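Local coordinates for putative exported protein (Bacteroides fragilis, PDB 3FZX), which is of unknown function but binds calcium and, as a putative exported protein with a YmcC-like beta-barrel fold, may bind lipid, at residues Tyr108-Ala111 with Phe112-Pro115. Numbering follows the deposited sequence.
Sequences YPDA and FSNP
Asp110 grips the next turn of chain twice, through its backbone carbonyl and its carboxylate. Asn114 N donates to Asp110 O at 2.8 Å with an N-H...O angle of 154°, an i to i+4 bond that closes an alpha-turn. Ser113 N lies 3.0 Å from Asp110 OD1, which it meets from above the carboxylate plane rather than within it. These two bonds meet the definition of an Asx motif, formed here without any regular helix following. With CG anti to the backbone N (chi1 -179°), the carboxylate swings over the turn, bringing OD2 within 3.2 Å of Ser113 OG, a weak contact whose proton may go to another acceptor. OD2 also receives a weak bond from Ala8 N. Packing continues at the Phe112 ring, where OD1 sits at the edge, near the ring plane, 3.7 Å from CD2. At the far end, Pro115 CA approaches Ala111 O at 3.3 Å in a C-H...O contact. Ala111 packs on Phe150, Thr153 and Thr166, whereas Phe112 reaches Phe10 and Pro191, so the turn lies against the barrel. Ser113 N-H, weakly helped by Ala8 N, probably eases the carboxylate's negative charge; carboxylate and carbonyl together probably hold this loop turn beyond strand 99-107.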
ATOM      1  N   TYR A 108     -10.333  -8.297  -0.474  1.00 36.25           N
ATOM      2  CA  TYR A 108     -11.774  -8.505  -0.499  1.00 36.59           C
ATOM      3  C   TYR A 108     -12.023  -9.889  -1.043  1.00 38.22           C
ATOM      4  O   TYR A 108     -11.925 -10.100  -2.245  1.00 38.10           O
ATOM      5  CB  TYR A 108     -12.486  -7.438  -1.347  1.00 37.23           C
ATOM      6  CG  TYR A 108     -12.555  -6.125  -0.635  1.00 32.92           C
ATOM      7  CD1 TYR A 108     -11.446  -5.279  -0.579  1.00 35.44           C
ATOM      8  CD2 TYR A 108     -13.708  -5.752   0.043  1.00 40.67           C
ATOM      9  CE1 TYR A 108     -11.491  -4.083   0.121  1.00 36.21           C
ATOM     10  CE2 TYR A 108     -13.769  -4.564   0.739  1.00 41.69           C
ATOM     11  CZ  TYR A 108     -12.658  -3.729   0.787  1.00 42.78           C
ATOM     12  OH  TYR A 108     -12.724  -2.542   1.490  1.00 44.52           O
ATOM     13  N   PRO A 109     -12.321 -10.856  -0.158  1.00 38.22           N
ATOM     14  CA  PRO A 109     -12.572 -12.199  -0.636  1.00 35.88           C
ATOM     15  C   PRO A 109     -13.786 -12.322  -1.535  1.00 37.23           C
ATOM     16  O   PRO A 109     -14.748 -11.527  -1.474  1.00 35.19           O
ATOM     17  CB  PRO A 109     -12.800 -13.017   0.631  1.00 37.65           C
ATOM     18  CG  PRO A 109     -12.550 -12.149   1.771  1.00 43.87           C
ATOM     19  CD  PRO A 109     -12.444 -10.738   1.301  1.00 40.40           C
ATOM     20  N   ASP A 110     -13.720 -13.356  -2.355  1.00 38.53           N
ATOM     21  CA  ASP A 110     -14.734 -13.681  -3.332  1.00 38.89           C
ATOM     22  C   ASP A 110     -15.654 -14.742  -2.732  1.00 38.84           C
ATOM     23  O   ASP A 110     -15.419 -15.942  -2.886  1.00 35.28           O
ATOM     24  CB  ASP A 110     -14.033 -14.192  -4.591  1.00 37.98           C
ATOM     25  CG  ASP A 110     -14.981 -14.542  -5.701  1.00 44.36           C
ATOM     26  OD1 ASP A 110     -16.220 -14.427  -5.516  1.00 46.19           O
ATOM     27  OD2 ASP A 110     -14.455 -14.913  -6.771  1.00 49.30           O
ATOM     28  N   ALA A 111     -16.678 -14.281  -2.023  1.00 43.83           N
ATOM     29  CA  ALA A 111     -17.700 -15.147  -1.413  1.00 49.32           C
ATOM     30  C   ALA A 111     -18.439 -15.927  -2.481  1.00 54.66           C
ATOM     31  O   ALA A 111     -18.765 -17.109  -2.310  1.00 56.89           O
ATOM     32  CB  ALA A 111     -18.697 -14.308  -0.625  1.00 48.89           C
ATOM     33  N   PHE A 112     -18.655 -15.240  -3.598  1.00 60.43           N
ATOM     34  CA  PHE A 112     -19.471 -15.718  -4.714  1.00 62.32           C
ATOM     35  C   PHE A 112     -18.879 -16.948  -5.367  1.00 62.00           C
ATOM     36  O   PHE A 112     -19.626 -17.741  -5.913  1.00 65.24           O
ATOM     37  CB  PHE A 112     -19.680 -14.615  -5.777  1.00 63.91           C
ATOM     38  CG  PHE A 112     -20.112 -13.255  -5.216  1.00 65.55           C
ATOM     39  CD1 PHE A 112     -21.428 -13.026  -4.811  1.00 64.74           C
ATOM     40  CD2 PHE A 112     -19.195 -12.187  -5.140  1.00 71.38           C
ATOM     41  CE1 PHE A 112     -21.830 -11.748  -4.311  1.00 65.65           C
ATOM     42  CE2 PHE A 112     -19.598 -10.900  -4.641  1.00 74.90           C
ATOM     43  CZ  PHE A 112     -20.917 -10.692  -4.236  1.00 67.13           C
ATOM     44  N   SER A 113     -17.555 -17.106  -5.333  1.00 61.39           N
ATOM     45  CA  SER A 113     -16.931 -18.326  -5.827  1.00 61.49           C
ATOM     46  C   SER A 113     -16.513 -19.209  -4.658  1.00 63.12           C
ATOM     47  O   SER A 113     -16.719 -20.402  -4.723  1.00 66.97           O
ATOM     48  CB  SER A 113     -15.747 -18.032  -6.753  1.00 62.59           C
ATOM     49  OG  SER A 113     -14.500 -18.033  -6.076  1.00 62.21           O
ATOM     50  N   ASN A 114     -15.921 -18.636  -3.606  1.00 63.34           N
ATOM     51  CA  ASN A 114     -15.522 -19.378  -2.386  1.00 61.84           C
ATOM     52  C   ASN A 114     -16.450 -19.071  -1.216  1.00 59.37           C
ATOM     53  O   ASN A 114     -16.197 -18.130  -0.468  1.00 60.39           O
ATOM     54  CB  ASN A 114     -14.101 -19.011  -2.003  1.00 61.84           C
ATOM     55  CG  ASN A 114     -13.176 -19.125  -3.162  1.00 69.33           C
ATOM     56  OD1 ASN A 114     -13.541 -19.709  -4.192  1.00 70.38           O
ATOM     57  ND2 ASN A 114     -11.975 -18.556  -3.033  1.00 69.85           N
ATOM     58  N   PRO A 115     -17.507 -19.884  -1.038  1.00 56.32           N
ATOM     59  CA  PRO A 115     -18.538 -19.579  -0.060  1.00 53.64           C
ATOM     60  C   PRO A 115     -18.028 -19.570   1.369  1.00 50.84           C
ATOM     61  O   PRO A 115     -17.127 -20.338   1.745  1.00 49.78           O
ATOM     62  CB  PRO A 115     -19.553 -20.705  -0.255  1.00 53.90           C
ATOM     63  CG  PRO A 115     -18.729 -21.848  -0.668  1.00 56.45           C
ATOM     64  CD  PRO A 115     -17.650 -21.263  -1.543  1.00 56.54           C
TER